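Local coordinates for CyaB (Pseudomonas aeruginosa, PDB 3R5G), which probably catalyses the formation of cyclic AMP from ATP, here represented by the catalytic domain of a longer membrane protein, at residues 15-20 / 106-111; 84-89 / 188-193; 54-59 / 131-136. One frame throughout, in Å; residues are numbered along the deposited sequence.

Interaction 1. Residues 15-20 / 106-111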
loop_
_atom_site.group_PDB
_atom_site.type_symbol
_atom_site.label_atom_id
_atom_site.label_comp_id
_atom_site.label_asym_id
_atom_site.label_seq_id
_atom_site.Cartn_x
_atom_site.Cartn_y
_atom_site.Cartn_z
ATOM N N SER A 15 -9.240 -3.904 1.231
ATOM C CA SER A 15 -10.340 -3.180 0.560
ATOM C C SER A 15 -9.962 -1.769 0.247
ATOM O O SER A 15 -9.047 -1.219 0.841
ATOM C CB SER A 15 -11.580 -3.163 1.414
ATOM O OG SER A 15 -11.366 -2.393 2.645
ATOM N N ASP A 16 -10.672 -1.156 -0.702
ATOM C CA ASP A 16 -10.565 0.281 -0.840
ATOM C C ASP A 16 -11.894 0.830 -1.339
ATOM O O ASP A 16 -12.831 0.040 -1.655
ATOM C CB ASP A 16 -9.414 0.695 -1.790
ATOM C CG ASP A 16 -9.648 0.327 -3.232
ATOM O OD1 ASP A 16 -10.656 0.674 -3.829
ATOM O OD2 ASP A 16 -8.776 -0.376 -3.779
ATOM N N ILE A 17 -12.009 2.161 -1.380
ATOM C CA ILE A 17 -13.245 2.780 -1.897
ATOM C C ILE A 17 -13.062 3.304 -3.310
ATOM O O ILE A 17 -12.275 4.224 -3.550
ATOM C CB ILE A 17 -13.695 3.946 -1.005
ATOM C CG1 ILE A 17 -13.839 3.473 0.403
ATOM C CG2 ILE A 17 -14.949 4.516 -1.518
ATOM C CD1 ILE A 17 -13.904 4.710 1.404
ATOM N N ARG A 18 -13.743 2.717 -4.292
ATOM C CA ARG A 18 -13.661 3.253 -5.670
ATOM C C ARG A 18 -14.422 4.555 -5.684
ATOM O O ARG A 18 -15.507 4.641 -5.129
ATOM C CB ARG A 18 -14.270 2.251 -6.670
ATOM C CG ARG A 18 -13.476 0.967 -6.824
ATOM C CD ARG A 18 -12.196 1.262 -7.539
ATOM N NE ARG A 18 -11.198 1.785 -6.612
ATOM C CZ ARG A 18 -9.996 2.199 -6.985
ATOM N NH1 ARG A 18 -9.088 2.674 -6.096
ATOM N NH2 ARG A 18 -9.700 2.138 -8.264
ATOM N N GLY A 19 -13.804 5.561 -6.275
ATOM C CA GLY A 19 -14.398 6.890 -6.283
ATOM C C GLY A 19 -13.754 7.826 -5.261
ATOM O O GLY A 19 -13.870 9.082 -5.370
ATOM N N PHE A 20 -13.085 7.284 -4.248
ATOM C CA PHE A 20 -12.550 8.136 -3.184
ATOM C C PHE A 20 -11.475 9.099 -3.649
ATOM O O PHE A 20 -11.425 10.223 -3.217
ATOM C CB PHE A 20 -11.963 7.293 -2.034
ATOM C CG PHE A 20 -11.517 8.113 -0.903
ATOM C CD1 PHE A 20 -12.426 8.640 -0.049
ATOM C CD2 PHE A 20 -10.158 8.390 -0.723
ATOM C CE1 PHE A 20 -12.024 9.449 1.002
ATOM C CE2 PHE A 20 -9.728 9.159 0.312
ATOM C CZ PHE A 20 -10.654 9.685 1.198
ATOM N N LYS A 106 -21.550 11.838 -5.450
ATOM C CA LYS A 106 -20.670 11.130 -6.377
ATOM C C LYS A 106 -20.587 9.670 -5.916
ATOM O O LYS A 106 -20.632 9.379 -4.725
ATOM C CB LYS A 106 -19.282 11.765 -6.401
ATOM C CG LYS A 106 -18.516 11.534 -7.708
ATOM C CD LYS A 106 -16.976 11.478 -7.502
ATOM C CE LYS A 106 -16.466 10.054 -7.069
ATOM N NZ LYS A 106 -16.974 8.938 -7.974
ATOM N N PRO A 107 -20.527 8.754 -6.874
ATOM C CA PRO A 107 -20.640 7.389 -6.377
ATOM C C PRO A 107 -19.331 6.900 -5.675
ATOM O O PRO A 107 -18.213 7.218 -6.131
ATOM C CB PRO A 107 -20.939 6.574 -7.641
ATOM C CG PRO A 107 -21.204 7.530 -8.718
ATOM C CD PRO A 107 -20.522 8.807 -8.352
ATOM N N LEU A 108 -19.536 6.151 -4.601
ATOM C CA LEU A 108 -18.419 5.631 -3.781
ATOM C C LEU A 108 -18.787 4.196 -3.486
ATOM O O LEU A 108 -19.889 3.932 -2.983
ATOM C CB LEU A 108 -18.357 6.375 -2.453
ATOM C CG LEU A 108 -17.904 7.847 -2.517
ATOM C CD1 LEU A 108 -18.108 8.607 -1.186
ATOM C CD2 LEU A 108 -16.432 7.929 -2.994
ATOM N N GLU A 109 -17.896 3.260 -3.802
ATOM C CA GLU A 109 -18.246 1.847 -3.583
ATOM C C GLU A 109 -17.035 1.077 -3.151
ATOM O O GLU A 109 -15.971 1.300 -3.669
ATOM C CB GLU A 109 -18.767 1.178 -4.825
ATOM C CG GLU A 109 -19.280 -0.266 -4.450
ATOM C CD GLU A 109 -20.425 -0.309 -3.507
ATOM O OE1 GLU A 109 -21.555 -0.272 -4.077
ATOM O OE2 GLU A 109 -20.232 -0.360 -2.237
ATOM N N ILE A 110 -17.257 0.159 -2.229
ATOM C CA ILE A 110 -16.152 -0.630 -1.709
ATOM C C ILE A 110 -15.845 -1.747 -2.664
ATOM O O ILE A 110 -16.735 -2.291 -3.322
ATOM C CB ILE A 110 -16.511 -1.163 -0.257
ATOM C CG1 ILE A 110 -15.265 -1.792 0.383
ATOM C CG2 ILE A 110 -17.848 -2.074 -0.298
ATOM C CD1 ILE A 110 -15.670 -2.161 1.815
ATOM N N ARG A 111 -14.563 -2.058 -2.763
ATOM C CA ARG A 111 -14.139 -3.313 -3.381
ATOM C C ARG A 111 -13.156 -4.022 -2.496
ATOM O O ARG A 111 -12.434 -3.384 -1.715
ATOM C CB ARG A 111 -13.572 -3.067 -4.761
ATOM C CG ARG A 111 -12.291 -2.374 -4.711
ATOM C CD ARG A 111 -11.828 -2.113 -6.130
ATOM N NE ARG A 111 -10.556 -1.393 -6.007
ATOM C CZ ARG A 111 -9.622 -1.389 -6.945
ATOM N NH1 ARG A 111 -8.468 -0.764 -6.707
ATOM N NH2 ARG A 111 -9.831 -2.025 -8.090
#

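Interaction 2. Residues 84-89 / 188-193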
loop_
_atom_site.group_PDB
_atom_site.type_symbol
_atom_site.label_atom_id
_atom_site.label_comp_id
_atom_site.label_asym_id
_atom_site.label_seq_id
_atom_site.Cartn_x
_atom_site.Cartn_y
_atom_site.Cartn_z
ATOM N N MET A 84 -17.071 -10.852 7.179
ATOM C CA MET A 84 -16.783 -9.467 7.479
ATOM C C MET A 84 -16.912 -8.613 6.217
ATOM O O MET A 84 -17.547 -7.534 6.220
ATOM C CB MET A 84 -15.396 -9.453 8.086
ATOM C CG MET A 84 -14.935 -8.043 8.360
ATOM S SD MET A 84 -13.182 -7.812 8.633
ATOM C CE MET A 84 -12.673 -8.137 6.897
ATOM N N GLY A 85 -16.361 -9.120 5.116
ATOM C CA GLY A 85 -16.487 -8.333 3.873
ATOM C C GLY A 85 -17.924 -8.165 3.412
ATOM O O GLY A 85 -18.276 -7.051 2.998
ATOM N N ILE A 86 -18.737 -9.228 3.531
ATOM C CA ILE A 86 -20.159 -9.145 3.197
ATOM C C ILE A 86 -20.833 -8.036 4.027
ATOM O O ILE A 86 -21.596 -7.190 3.525
ATOM C CB ILE A 86 -20.852 -10.441 3.343
ATOM C CG1 ILE A 86 -20.402 -11.413 2.205
ATOM C CG2 ILE A 86 -22.408 -10.273 3.400
ATOM C CD1 ILE A 86 -20.744 -12.889 2.495
ATOM N N ALA A 87 -20.490 -8.075 5.342
ATOM C CA ALA A 87 -21.035 -7.106 6.216
ATOM C C ALA A 87 -20.613 -5.693 5.938
ATOM O O ALA A 87 -21.405 -4.728 6.097
ATOM C CB ALA A 87 -20.656 -7.524 7.680
ATOM N N MET A 88 -19.347 -5.447 5.567
ATOM C CA MET A 88 -18.868 -4.142 5.211
ATOM C C MET A 88 -19.569 -3.649 3.967
ATOM O O MET A 88 -19.889 -2.459 3.905
ATOM C CB MET A 88 -17.351 -4.181 4.992
ATOM C CG MET A 88 -16.562 -4.433 6.293
ATOM S SD MET A 88 -14.819 -4.636 5.894
ATOM C CE MET A 88 -14.106 -4.357 7.528
ATOM N N ARG A 89 -19.749 -4.528 2.985
ATOM C CA ARG A 89 -20.426 -4.090 1.738
ATOM C C ARG A 89 -21.868 -3.692 2.072
ATOM O O ARG A 89 -22.366 -2.669 1.468
ATOM C CB ARG A 89 -20.338 -5.251 0.755
ATOM C CG ARG A 89 -21.045 -4.938 -0.552
ATOM C CD ARG A 89 -20.681 -5.877 -1.688
ATOM N NE ARG A 89 -21.153 -7.215 -1.340
ATOM C CZ ARG A 89 -20.852 -8.323 -2.077
ATOM N NH1 ARG A 89 -20.094 -8.139 -3.196
ATOM N NH2 ARG A 89 -21.288 -9.521 -1.761
ATOM N N TYR A 188 -13.115 -16.025 -7.632
ATOM C CA TYR A 188 -14.571 -16.110 -7.476
ATOM C C TYR A 188 -15.146 -14.870 -6.875
ATOM O O TYR A 188 -14.375 -14.147 -6.175
ATOM C CB TYR A 188 -14.885 -17.247 -6.448
ATOM C CG TYR A 188 -14.371 -18.631 -6.810
ATOM C CD1 TYR A 188 -13.038 -18.922 -6.568
ATOM C CD2 TYR A 188 -15.203 -19.576 -7.446
ATOM C CE1 TYR A 188 -12.506 -20.188 -6.971
ATOM C CE2 TYR A 188 -14.690 -20.814 -7.848
ATOM C CZ TYR A 188 -13.354 -21.085 -7.561
ATOM O OH TYR A 188 -12.839 -22.347 -7.936
ATOM N N GLN A 189 -16.356 -14.516 -7.214
ATOM C CA GLN A 189 -17.100 -13.408 -6.614
ATOM C C GLN A 189 -17.886 -14.012 -5.459
ATOM O O GLN A 189 -18.428 -15.115 -5.547
ATOM C CB GLN A 189 -18.099 -12.827 -7.630
ATOM C CG GLN A 189 -17.473 -12.138 -8.762
ATOM C CD GLN A 189 -18.482 -11.886 -9.888
ATOM O OE1 GLN A 189 -19.297 -12.757 -10.213
ATOM N NE2 GLN A 189 -18.332 -10.745 -10.519
ATOM N N VAL A 190 -17.992 -13.258 -4.334
ATOM C CA VAL A 190 -18.818 -13.663 -3.225
ATOM C C VAL A 190 -20.167 -12.968 -3.321
ATOM O O VAL A 190 -20.253 -11.748 -3.589
ATOM C CB VAL A 190 -18.078 -13.215 -1.895
ATOM C CG1 VAL A 190 -19.035 -13.462 -0.734
ATOM C CG2 VAL A 190 -16.920 -14.073 -1.662
ATOM N N VAL A 191 -21.215 -13.782 -3.206
ATOM C CA VAL A 191 -22.588 -13.327 -3.440
ATOM C C VAL A 191 -23.362 -13.496 -2.115
ATOM O O VAL A 191 -23.276 -14.522 -1.456
ATOM C CB VAL A 191 -23.239 -14.194 -4.526
ATOM C CG1 VAL A 191 -24.715 -13.888 -4.713
ATOM C CG2 VAL A 191 -22.496 -13.965 -5.809
ATOM N N ASP A 192 -24.073 -12.469 -1.727
ATOM C CA ASP A 192 -24.797 -12.534 -0.464
ATOM C C ASP A 192 -25.881 -13.517 -0.570
ATOM O O ASP A 192 -26.525 -13.696 -1.640
ATOM C CB ASP A 192 -25.468 -11.178 -0.290
ATOM C CG ASP A 192 -24.455 -10.098 0.127
ATOM O OD1 ASP A 192 -23.234 -10.353 0.108
ATOM O OD2 ASP A 192 -24.895 -8.993 0.533
ATOM N N SER A 193 -26.172 -14.217 0.491
ATOM C CA SER A 193 -27.225 -15.217 0.488
ATOM C C SER A 193 -27.866 -15.336 1.847
ATOM O O SER A 193 -27.466 -14.574 2.834
ATOM C CB SER A 193 -26.723 -16.607 -0.006
ATOM O OG SER A 193 -25.736 -17.219 0.840
HETATM O O HOH W 1 -22.849 -7.530 1.013
HETATM O O HOH W 2 -18.892 -10.021 -5.172
#

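Interaction 3. Residues 54-59 / 131-136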
loop_
_atom_site.group_PDB
_atom_site.type_symbol
_atom_site.label_atom_id
_atom_site.label_comp_id
_atom_site.label_asym_id
_atom_site.label_seq_id
_atom_site.Cartn_x
_atom_site.Cartn_y
_atom_site.Cartn_z
ATOM N N ILE A 54 -6.765 -5.930 12.688
ATOM C CA ILE A 54 -6.594 -4.765 11.842
ATOM C C ILE A 54 -5.136 -4.459 11.723
ATOM O O ILE A 54 -4.434 -4.207 12.753
ATOM C CB ILE A 54 -7.415 -3.536 12.295
ATOM C CG1 ILE A 54 -8.855 -3.955 12.421
ATOM C CG2 ILE A 54 -7.206 -2.441 11.306
ATOM C CD1 ILE A 54 -9.707 -2.942 13.234
ATOM N N ASP A 55 -4.658 -4.426 10.489
ATOM C CA ASP A 55 -3.223 -4.253 10.325
ATOM C C ASP A 55 -2.906 -2.816 10.213
ATOM O O ASP A 55 -2.105 -2.269 10.998
ATOM C CB ASP A 55 -2.674 -4.973 9.110
ATOM C CG ASP A 55 -1.161 -4.823 9.014
ATOM O OD1 ASP A 55 -0.651 -3.667 9.060
ATOM O OD2 ASP A 55 -0.511 -5.862 8.850
ATOM N N LYS A 56 -3.500 -2.166 9.250
ATOM C CA LYS A 56 -3.211 -0.761 9.009
ATOM C C LYS A 56 -4.225 -0.255 8.020
ATOM O O LYS A 56 -5.010 -1.056 7.345
ATOM C CB LYS A 56 -1.807 -0.530 8.428
ATOM C CG LYS A 56 -1.665 -1.162 7.024
ATOM C CD LYS A 56 -0.325 -0.907 6.359
ATOM C CE LYS A 56 0.839 -1.210 7.294
ATOM N NZ LYS A 56 1.132 -2.648 7.250
ATOM N N PHE A 57 -4.279 1.059 8.001
ATOM C CA PHE A 57 -4.951 1.778 6.986
ATOM C C PHE A 57 -3.905 2.541 6.175
ATOM O O PHE A 57 -2.878 3.098 6.713
ATOM C CB PHE A 57 -5.973 2.781 7.533
ATOM C CG PHE A 57 -6.901 2.222 8.558
ATOM C CD1 PHE A 57 -7.036 2.866 9.773
ATOM C CD2 PHE A 57 -7.620 1.055 8.349
ATOM C CE1 PHE A 57 -7.913 2.334 10.745
ATOM C CE2 PHE A 57 -8.499 0.544 9.258
ATOM C CZ PHE A 57 -8.667 1.209 10.509
ATOM N N VAL A 58 -4.123 2.571 4.871
ATOM C CA VAL A 58 -3.308 3.381 3.971
ATOM C C VAL A 58 -4.271 4.262 3.206
ATOM O O VAL A 58 -4.873 3.821 2.218
ATOM C CB VAL A 58 -2.454 2.544 3.046
ATOM C CG1 VAL A 58 -1.572 3.462 2.186
ATOM C CG2 VAL A 58 -1.563 1.578 3.881
ATOM N N GLY A 59 -4.455 5.501 3.624
ATOM C CA GLY A 59 -5.583 6.300 3.154
ATOM C C GLY A 59 -6.947 5.567 3.374
ATOM O O GLY A 59 -7.339 5.213 4.510
ATOM N N ASP A 131 6.205 -2.165 13.581
ATOM C CA ASP A 131 4.828 -2.631 13.609
ATOM C C ASP A 131 4.693 -4.134 13.482
ATOM O O ASP A 131 5.472 -4.835 12.832
ATOM C CB ASP A 131 3.975 -1.905 12.612
ATOM C CG ASP A 131 3.836 -0.438 12.951
ATOM O OD1 ASP A 131 3.000 -0.072 13.855
ATOM O OD2 ASP A 131 4.614 0.340 12.340
ATOM N N TYR A 132 3.661 -4.647 14.151
ATOM C CA TYR A 132 3.336 -6.068 14.050
ATOM C C TYR A 132 2.477 -6.248 12.811
ATOM O O TYR A 132 1.437 -5.581 12.693
ATOM C CB TYR A 132 2.425 -6.385 15.267
ATOM C CG TYR A 132 2.183 -7.787 15.387
ATOM C CD1 TYR A 132 3.143 -8.651 15.957
ATOM C CD2 TYR A 132 1.019 -8.344 14.862
ATOM C CE1 TYR A 132 2.920 -9.992 16.067
ATOM C CE2 TYR A 132 0.765 -9.662 14.984
ATOM C CZ TYR A 132 1.697 -10.525 15.557
ATOM O OH TYR A 132 1.542 -11.859 15.720
ATOM N N THR A 133 2.949 -7.037 11.839
ATOM C CA THR A 133 2.282 -7.041 10.496
ATOM C C THR A 133 2.691 -8.304 9.766
ATOM O O THR A 133 3.286 -9.203 10.348
ATOM C CB THR A 133 2.580 -5.753 9.749
ATOM O OG1 THR A 133 1.908 -5.694 8.454
ATOM C CG2 THR A 133 4.101 -5.589 9.586
ATOM N N ILE A 134 2.318 -8.455 8.479
ATOM C CA ILE A 134 2.519 -9.702 7.745
ATOM C C ILE A 134 3.072 -9.349 6.385
ATOM O O ILE A 134 2.829 -8.226 5.840
ATOM C CB ILE A 134 1.135 -10.458 7.565
ATOM C CG1 ILE A 134 0.058 -9.522 6.942
ATOM C CG2 ILE A 134 0.626 -10.874 9.000
ATOM C CD1 ILE A 134 -1.303 -10.335 6.534
ATOM N N ILE A 135 3.822 -10.316 5.874
ATOM C CA ILE A 135 4.401 -10.202 4.526
ATOM C C ILE A 135 4.382 -11.566 3.824
ATOM O O ILE A 135 4.287 -12.639 4.455
ATOM C CB ILE A 135 5.845 -9.661 4.637
ATOM C CG1 ILE A 135 6.745 -10.655 5.383
ATOM C CG2 ILE A 135 5.925 -8.305 5.226
ATOM C CD1 ILE A 135 8.303 -10.190 5.485
ATOM N N GLY A 136 4.534 -11.573 2.484
ATOM C CA GLY A 136 4.649 -12.804 1.762
ATOM C C GLY A 136 3.845 -12.736 0.477
ATOM O O GLY A 136 2.999 -11.790 0.271
HETATM O O HOH W 3 0.451 -3.171 11.856
HETATM O O HOH W 4 2.828 -4.243 6.488
#

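Interaction 1. Residues 15-20 / 106-111
D16 and R111 form one hydrogen-bonded pair of an antiparallel match between strands 15-18 and 109-111, whose directions differ by 148°; I17 and I110 follow as a non-hydrogen-bonded pair, and R18 and E109 as a second hydrogen-bonded one. Of the four backbone bonds, R18 N to E109 O is the shortest, at 2.7 Å. The face carrying D16, R18 and R111 is polar and holds a salt-bridge network. R111, extended from CG to NE, grips the carboxylate side-on: NE reaches D16 OD1 at 3.0 Å, and NH1 reaches the syn lone pair of D16 OD2, also at 3.0 Å. NE shares itself with OD2 as well, which therefore accepts from two nitrogens. The fork is not coplanar, for the carboxylate is turned 51° from the guanidinium. While D16 takes the edge of R111, R18 takes a face. Bent at chi2 and chi3, its chain folds back until the two guanidinium groups lie stacked, centres 3.6 Å apart, and R18 NE adds a weak bond to D16 OD1. R111 NH2 is held from beyond the pair by the carbonyl of S149. On the other face I17 CG2 rests 4.0 Å from L108 CB, and both I17 and I110 pack against Y39 of helix 29-50. Where the strand ends, a type II turn from I17 to F20 brings G19, at positive phi, against L108 CD2, 3.5 Å from G19 C. As D16, in FSDIRGF, and D60, bonded to I17 N, match the two aspartates that bind metal ions in class III cyclases, the contact probably borders the metal site. The stack of two arginines is probably tolerated because R111 engages the carboxylate of D16 firmly and R18 more weakly, while the grip of R111 limits how that carboxylate can rotate.

Interaction 2. Residues 84-89 / 188-193
R89 reaches across from helix 74-100 to V190 of strand 185-190 and to D192 in the chain just beyond, in a helix-on-sheet contact of the alpha/beta fold shared by class III nucleotidyl cyclases. Two residues a turn apart on the helix do the work, one apolar and one charged. I86 brings CD1 to 3.7 Å from V190 CG1, the two side chains crossing at about a right angle, and lays CG2 alongside D192, 3.4 Å from OD1. The arm of R89 leaves with CG anti to the backbone N and stays extended until chi3 (65°), where the chain turns and brings the guanidinium to the strand. There a single nitrogen serves two acceptors: R89 NH2 donates to D192 OD1 at 2.8 Å, as part of a salt bridge, and to V190 O at 3.1 Å. The second bond is nearly straight (170° at the hydrogen). Both acceptors lie in the plane of the guanidinium, yet NH2 sits above the planes of the carboxylate and the carbonyl, so the acceptors are met away from their planes, while the donor group is used in its own. The remaining N-H groups are also used. R89 NE gives to a water 2.9 Å away. That water donates in turn to I86 O at 2.8 Å. It also donates to D192 OD2 at 2.6 Å, joining the helix backbone to the other carboxylate oxygen. R89 NH1 bonds to the carbonyl of G152 and to a second water, which donates to V190 O at 2.7 Å.

Interaction 3. Residues 54-59 / 131-136
T133 OG1 is gripped from two sides: it donates to D55 OD2 and accepts from a water at 2.6 Å. The modelled separation of T133 OG1 and D55 OD2, 2.5 Å, is very short, so its exact length deserves caution. D55 in turn is held at its other oxygen, where K56 NZ makes a salt bridge to D55 OD1 at 2.7 Å, approaching from above the carboxylate plane. That neighbouring residues should both turn toward strand 131-135 is unusual for a strand. The backbone explains it: psi of D55 is -57°, and D55 and K56 both bond to M63 on the adjoining strand, consistent with a classic beta bulge. With CG anti to the backbone N (chi1 -177°), D55 sends its carboxylate straight to the threonine, while the lysine chain bends at chi3 and chi4 to bring its amino group back over D55. A second water lies 2.8 Å from D55 O and 2.7 Å from Y132 O, close to both backbones. The strands themselves are not paired; their axes cross at 89° and pass 7.6 Å apart, so polar groups and water, rather than backbone bonds, span the separation. I134 supplies an apolar flank, with CG1 4.2 Å from D55 OD2, and packs on M63 and F65. K56 also packs against F57 of the second subunit. Set between crossing strands at the subunit interface, K56 and T133 match the lysine and the Asp/Thr position that select adenine, as in other class III adenylyl cyclases, and probably mark the base-binding end of the active site.

How the interactions relate
All three contacts reach the same mixed sheet, but they use it differently. Interaction 1 is pairing within the sheet, buried and carried by backbone bonds and by a salt-bridge network on one face. Interaction 2 joins a helix to that sheet; only partly buried, it relies on one arginine, bridging water and a small apolar contact. Interaction 3 is buried too, yet its strands cross, and a short polar network with water replaces backbone pairing. Interactions 1 and 2 touch directly, since I110 packs against R89 and M88 of helix 74-100, which precedes strand 109-116. Interaction 3 stands about 20 Å, centre to centre, from interaction 1 and meets the second subunit, whereas no other chain touches interaction 2.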